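Local coordinates for mandelate racemase/muconate lactonizing enzyme (Roseovarius nubinhibens, PDB 2QDD), which is of unknown function but binds magnesium and, as a member of the mandelate racemase/muconate lactonizing enzyme family, probably acts on a carboxylate substrate, at residues Asn138-Thr143 and Ala320-His325; Gly160-Ser165 and Asp189-Thr194. All coordinates share one frame; numbering follows the deposited sequence.

Contact 1 of 2, residues Asn138-Thr143 and Ala320-His325; sequences NSSIST and ASWLGH
The backbone N of N138 donates to S321 O at 2.9 Å, with an N-H...O angle of 163°, and this bond fastens the loop 320-325 to strand 135-141, the first of the parallel strands of the modified TIM barrel of the enolase superfamily. A backbone hydrogen bond between S321 and P136 extends the link, while the S321 hydroxyl turns away to the carbonyl of I293. A second, weak hydrogen bond runs from W322 NE1 to S140 OG, 3.4 Å long and bent; the hydroxyl oxygen sits at the edge of the indole, near its plane. With CG anti to the backbone N, the W322 indole reaches along the strand as far as S140, and H327 meets this ring from outside the contact. The CG of N138 is tucked between the backbone N and the carbonyl carbon (chi1 72°), which brings the amide back over its own backbone and across to the loop. N138 ND2 comes within 3.0 Å of S321 O, but the angle is too poor for a hydrogen bond; the same ND2 packs 4.0 Å from W322 CB. The amide and indole planes are only 25° apart, and N138 OD1 approaches W322 CD1 obliquely. At the root of the asparagine side chain, N138 CB meets A320 CB at 3.9 Å.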
loop_
_atom_site.group_PDB
_atom_site.type_symbol
_atom_site.label_atom_id
_atom_site.label_comp_id
_atom_site.label_asym_id
_atom_site.label_seq_id
_atom_site.Cartn_x
_atom_site.Cartn_y
_atom_site.Cartn_z
ATOM N N ASN A 138 2.456 37.093 -14.040
ATOM C CA ASN A 138 1.084 36.759 -14.412
ATOM C C ASN A 138 0.028 37.814 -14.066
ATOM O O ASN A 138 0.150 38.529 -13.072
ATOM C CB ASN A 138 0.683 35.348 -13.947
ATOM C CG ASN A 138 0.497 35.253 -12.451
ATOM O OD1 ASN A 138 -0.586 35.523 -11.928
ATOM N ND2 ASN A 138 1.550 34.855 -11.752
ATOM N N SER A 139 -1.001 37.904 -14.906
ATOM C CA SER A 139 -2.159 38.754 -14.643
ATOM C C SER A 139 -3.148 38.094 -13.693
ATOM O O SER A 139 -3.143 36.873 -13.527
ATOM C CB SER A 139 -2.870 39.098 -15.950
ATOM O OG SER A 139 -3.495 37.958 -16.515
ATOM N N SER A 140 -4.001 38.913 -13.083
ATOM C CA SER A 140 -5.098 38.426 -12.255
ATOM C C SER A 140 -6.432 38.766 -12.895
ATOM O O SER A 140 -6.775 39.942 -13.048
ATOM C CB SER A 140 -5.021 39.031 -10.858
ATOM O OG SER A 140 -3.727 38.858 -10.309
ATOM N N ILE A 141 -7.174 37.727 -13.268
ATOM C CA ILE A 141 -8.457 37.878 -13.944
ATOM C C ILE A 141 -9.603 37.570 -12.980
ATOM O O ILE A 141 -9.823 36.415 -12.613
ATOM C CB ILE A 141 -8.554 36.970 -15.201
ATOM C CG1 ILE A 141 -7.269 37.032 -16.050
ATOM C CG2 ILE A 141 -9.828 37.270 -16.004
ATOM C CD1 ILE A 141 -6.955 38.393 -16.684
ATOM N N SER A 142 -10.321 38.620 -12.585
ATOM C CA SER A 142 -11.412 38.540 -11.609
ATOM C C SER A 142 -12.606 37.756 -12.142
ATOM O O SER A 142 -12.834 37.708 -13.351
ATOM C CB SER A 142 -11.866 39.950 -11.212
ATOM O OG SER A 142 -10.953 40.556 -10.313
ATOM N N THR A 143 -13.359 37.149 -11.225
ATOM C CA THR A 143 -14.527 36.328 -11.557
ATOM C C THR A 143 -15.632 37.154 -12.226
ATOM O O THR A 143 -15.849 38.318 -11.877
ATOM C CB THR A 143 -15.099 35.625 -10.296
ATOM O OG1 THR A 143 -14.043 35.356 -9.363
ATOM C CG2 THR A 143 -15.772 34.314 -10.665
ATOM N N ALA A 320 5.498 31.597 -13.982
ATOM C CA ALA A 320 5.280 33.026 -13.746
ATOM C C ALA A 320 5.230 33.411 -12.263
ATOM O O ALA A 320 4.797 32.627 -11.423
ATOM C CB ALA A 320 4.025 33.494 -14.460
ATOM N N SER A 321 5.697 34.616 -11.951
ATOM C CA SER A 321 5.546 35.192 -10.620
ATOM C C SER A 321 4.367 36.154 -10.582
ATOM O O SER A 321 3.921 36.650 -11.611
ATOM C CB SER A 321 6.821 35.918 -10.196
ATOM O OG SER A 321 7.840 35.002 -9.839
ATOM N N TRP A 322 3.860 36.395 -9.381
ATOM C CA TRP A 322 2.881 37.438 -9.125
ATOM C C TRP A 322 3.593 38.550 -8.360
ATOM O O TRP A 322 4.454 38.282 -7.517
ATOM C CB TRP A 322 1.741 36.846 -8.300
ATOM C CG TRP A 322 0.629 37.772 -7.933
ATOM C CD1 TRP A 322 -0.335 38.260 -8.757
ATOM C CD2 TRP A 322 0.341 38.287 -6.624
ATOM N NE1 TRP A 322 -1.201 39.062 -8.050
ATOM C CE2 TRP A 322 -0.808 39.093 -6.737
ATOM C CE3 TRP A 322 0.952 38.151 -5.370
ATOM C CZ2 TRP A 322 -1.366 39.762 -5.641
ATOM C CZ3 TRP A 322 0.394 38.811 -4.279
ATOM C CH2 TRP A 322 -0.752 39.609 -4.425
ATOM N N LEU A 323 3.254 39.796 -8.673
ATOM C CA LEU A 323 3.777 40.940 -7.930
ATOM C C LEU A 323 2.680 41.555 -7.072
ATOM O O LEU A 323 1.672 42.045 -7.590
ATOM C CB LEU A 323 4.366 41.981 -8.889
ATOM C CG LEU A 323 5.868 42.006 -9.216
ATOM C CD1 LEU A 323 6.585 40.671 -9.031
ATOM C CD2 LEU A 323 6.089 42.562 -10.618
ATOM N N GLY A 324 2.881 41.504 -5.757
ATOM C CA GLY A 324 1.947 42.076 -4.783
ATOM C C GLY A 324 1.684 43.563 -4.956
ATOM O O GLY A 324 0.533 44.006 -4.868
ATOM N N HIS A 325 2.749 44.321 -5.230
ATOM C CA HIS A 325 2.700 45.784 -5.235
ATOM C C HIS A 325 1.893 46.372 -6.392
ATOM O O HIS A 325 1.463 47.526 -6.330
ATOM C CB HIS A 325 4.109 46.387 -5.168
ATOM C CG HIS A 325 4.922 46.194 -6.410
ATOM N ND1 HIS A 325 5.889 45.219 -6.520
ATOM C CD2 HIS A 325 4.927 46.863 -7.589
ATOM C CE1 HIS A 325 6.447 45.286 -7.716
ATOM N NE2 HIS A 325 5.879 46.275 -8.385
#

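Contact 2 of 2, residues Gly160-Ser165 and Asp189-Thr194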
loop_
_atom_site.group_PDB
_atom_site.type_symbol
_atom_site.label_atom_id
_atom_site.label_comp_id
_atom_site.label_asym_id
_atom_site.label_seq_id
_atom_site.Cartn_x
_atom_site.Cartn_y
_atom_site.Cartn_z
ATOM N N GLY A 160 0.710 43.319 -21.916
ATOM C CA GLY A 160 1.873 42.470 -22.183
ATOM C C GLY A 160 2.002 41.234 -21.305
ATOM O O GLY A 160 3.030 40.557 -21.338
ATOM N N TYR A 161 0.966 40.939 -20.522
ATOM C CA TYR A 161 0.869 39.676 -19.781
ATOM C C TYR A 161 0.661 38.489 -20.718
ATOM O O TYR A 161 -0.191 38.532 -21.601
ATOM C CB TYR A 161 -0.302 39.723 -18.800
ATOM C CG TYR A 161 -0.135 40.665 -17.636
ATOM C CD1 TYR A 161 -0.918 41.819 -17.532
ATOM C CD2 TYR A 161 0.785 40.394 -16.619
ATOM C CE1 TYR A 161 -0.784 42.685 -16.449
ATOM C CE2 TYR A 161 0.929 41.250 -15.534
ATOM C CZ TYR A 161 0.140 42.393 -15.454
ATOM O OH TYR A 161 0.280 43.241 -14.385
ATOM N N ARG A 162 1.433 37.426 -20.511
ATOM C CA ARG A 162 1.306 36.208 -21.317
ATOM C C ARG A 162 0.877 35.004 -20.478
ATOM O O ARG A 162 0.625 33.929 -21.013
ATOM C CB ARG A 162 2.613 35.899 -22.050
ATOM C CG ARG A 162 3.170 37.058 -22.854
ATOM C CD ARG A 162 4.201 36.598 -23.860
ATOM N NE ARG A 162 3.622 36.448 -25.192
ATOM C CZ ARG A 162 3.477 35.289 -25.823
ATOM N NH1 ARG A 162 3.871 34.158 -25.247
ATOM N NH2 ARG A 162 2.938 35.261 -27.035
ATOM N N THR A 163 0.809 35.189 -19.163
ATOM C CA THR A 163 0.296 34.173 -18.253
ATOM C C THR A 163 -0.812 34.800 -17.417
ATOM O O THR A 163 -0.705 35.948 -16.995
ATOM C CB THR A 163 1.412 33.602 -17.347
ATOM O OG1 THR A 163 2.573 33.325 -18.138
ATOM C CG2 THR A 163 0.962 32.302 -16.667
ATOM N N HIS A 164 -1.890 34.050 -17.212
ATOM C CA HIS A 164 -3.103 34.583 -16.611
ATOM C C HIS A 164 -3.615 33.651 -15.518
ATOM O O HIS A 164 -3.762 32.446 -15.729
ATOM C CB HIS A 164 -4.188 34.804 -17.676
ATOM C CG HIS A 164 -3.704 35.549 -18.881
ATOM N ND1 HIS A 164 -3.433 36.899 -18.862
ATOM C CD2 HIS A 164 -3.417 35.125 -20.134
ATOM C CE1 HIS A 164 -3.012 37.279 -20.054
ATOM N NE2 HIS A 164 -2.994 36.222 -20.845
ATOM N N SER A 165 -3.875 34.226 -14.348
ATOM C CA SER A 165 -4.548 33.527 -13.269
ATOM C C SER A 165 -6.030 33.889 -13.293
ATOM O O SER A 165 -6.418 34.967 -12.847
ATOM C CB SER A 165 -3.922 33.911 -11.926
ATOM O OG SER A 165 -4.179 32.928 -10.944
ATOM N N ASP A 189 -2.750 33.200 -28.812
ATOM C CA ASP A 189 -1.733 32.183 -29.077
ATOM C C ASP A 189 -0.469 32.434 -28.264
ATOM O O ASP A 189 0.007 33.569 -28.179
ATOM C CB ASP A 189 -1.382 32.142 -30.566
ATOM C CG ASP A 189 -2.582 31.844 -31.443
ATOM O OD1 ASP A 189 -2.808 30.656 -31.756
ATOM O OD2 ASP A 189 -3.298 32.799 -31.820
ATOM N N GLY A 190 0.057 31.369 -27.659
ATOM C CA GLY A 190 1.258 31.445 -26.820
ATOM C C GLY A 190 0.984 31.732 -25.351
ATOM O O GLY A 190 1.872 31.587 -24.506
ATOM N N HIS A 191 -0.247 32.138 -25.053
ATOM C CA HIS A 191 -0.644 32.534 -23.704
ATOM C C HIS A 191 -1.042 31.318 -22.857
ATOM O O HIS A 191 -1.451 30.288 -23.400
ATOM C CB HIS A 191 -1.793 33.551 -23.760
ATOM C CG HIS A 191 -1.390 34.897 -24.285
ATOM N ND1 HIS A 191 -1.487 36.048 -23.533
ATOM C CD2 HIS A 191 -0.900 35.277 -25.489
ATOM C CE1 HIS A 191 -1.068 37.076 -24.249
ATOM N NE2 HIS A 191 -0.705 36.635 -25.438
ATOM N N ARG A 192 -0.907 31.445 -21.535
ATOM C CA ARG A 192 -1.215 30.354 -20.595
ATOM C C ARG A 192 -2.220 30.794 -19.532
ATOM O O ARG A 192 -2.118 31.901 -19.005
ATOM C CB ARG A 192 0.052 29.842 -19.892
ATOM C CG ARG A 192 1.281 29.678 -20.777
ATOM C CD ARG A 192 1.973 28.358 -20.521
ATOM N NE ARG A 192 1.196 27.237 -21.043
ATOM C CZ ARG A 192 1.087 26.051 -20.451
ATOM N NH1 ARG A 192 1.706 25.803 -19.302
ATOM N NH2 ARG A 192 0.351 25.106 -21.014
ATOM N N VAL A 193 -3.178 29.920 -19.219
ATOM C CA VAL A 193 -4.018 30.081 -18.028
ATOM C C VAL A 193 -3.735 29.090 -16.902
ATOM O O VAL A 193 -3.456 27.913 -17.141
ATOM C CB VAL A 193 -5.539 30.095 -18.334
ATOM C CG1 VAL A 193 -5.956 31.436 -18.896
ATOM C CG2 VAL A 193 -5.942 28.955 -19.255
ATOM N N THR A 194 -3.806 29.598 -15.676
ATOM C CA THR A 194 -4.043 28.800 -14.484
ATOM C C THR A 194 -5.441 29.146 -13.968
ATOM O O THR A 194 -5.769 30.320 -13.810
ATOM C CB THR A 194 -2.972 29.115 -13.397
ATOM O OG1 THR A 194 -1.671 28.784 -13.899
ATOM C CG2 THR A 194 -3.219 28.331 -12.104
#
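The imidazoles of H164 and H191 meet rim to rim, their planes only 4° apart and neither ring over the face of the other. Their edges are joined by a hydrogen bond between H164 NE2 and H191 ND1, 3.1 Å long and fairly straight at 160°, in which either nitrogen could be the donor. H164 ND1 has its own partner in S139, so both nitrogens of this buried ring are satisfied and its rotation is fixed. R162 CB lies over one face of the H191 ring, and the R162 side chain, bent at chi3, crosses that of H191 at about a right angle, with guanidinium and ring planes 46° apart; H191 CD2 stands 4.1 Å above the guanidinium plane, toward its rim. Y161 O approaches H191 CE1 obliquely at 3.1 Å. With an alanine in place of H191, H164 NE2 would probably lose its partner and R162 CB the ring face it packs against.

These residues sit at the start of two neighbouring parallel strands of the TIM barrel, 163-167 and 192-196, which helix 173-185 connects in a beta-alpha-beta crossover. Backbone bonds hold the pair in register: R192 N donates to R162 O, H164 N to R192 O (2.8 Å) and T194 N to H164 O (2.8 Å). H164 and V193 share one side of the sheet, where H164 CB packs 4.0 Å from V193 CG1. On the other side T163 and R192 lie side by side, pointing the same way, with T163 CG2 4.2 Å from R192 CB. The guanidinium of R192 leads away from T163 and forms a salt bridge with E208 of a second subunit.

In the fold
Contacts 1 and 2, their centres about 11 Å apart, meet through strands 135-141 and 163-167, which are neighbours in the barrel sheet. S139 ties them together: its OG lies 2.6 Å from H164 ND1, a probable hydrogen bond that continues the histidine pair of contact 2 into the strand of contact 1, and its O lies 2.9 Å from S165 N in the backbone ladder. N138 CB packs 3.4 Å from T163 O. Both contacts approach the magnesium site, unoccupied in this chain, with ligands D196 and E220: the side chains of S165 and T194 come to about 4 Å of those of D196 and E220 respectively, and the N138 side chain to about 7 Å of that of E220.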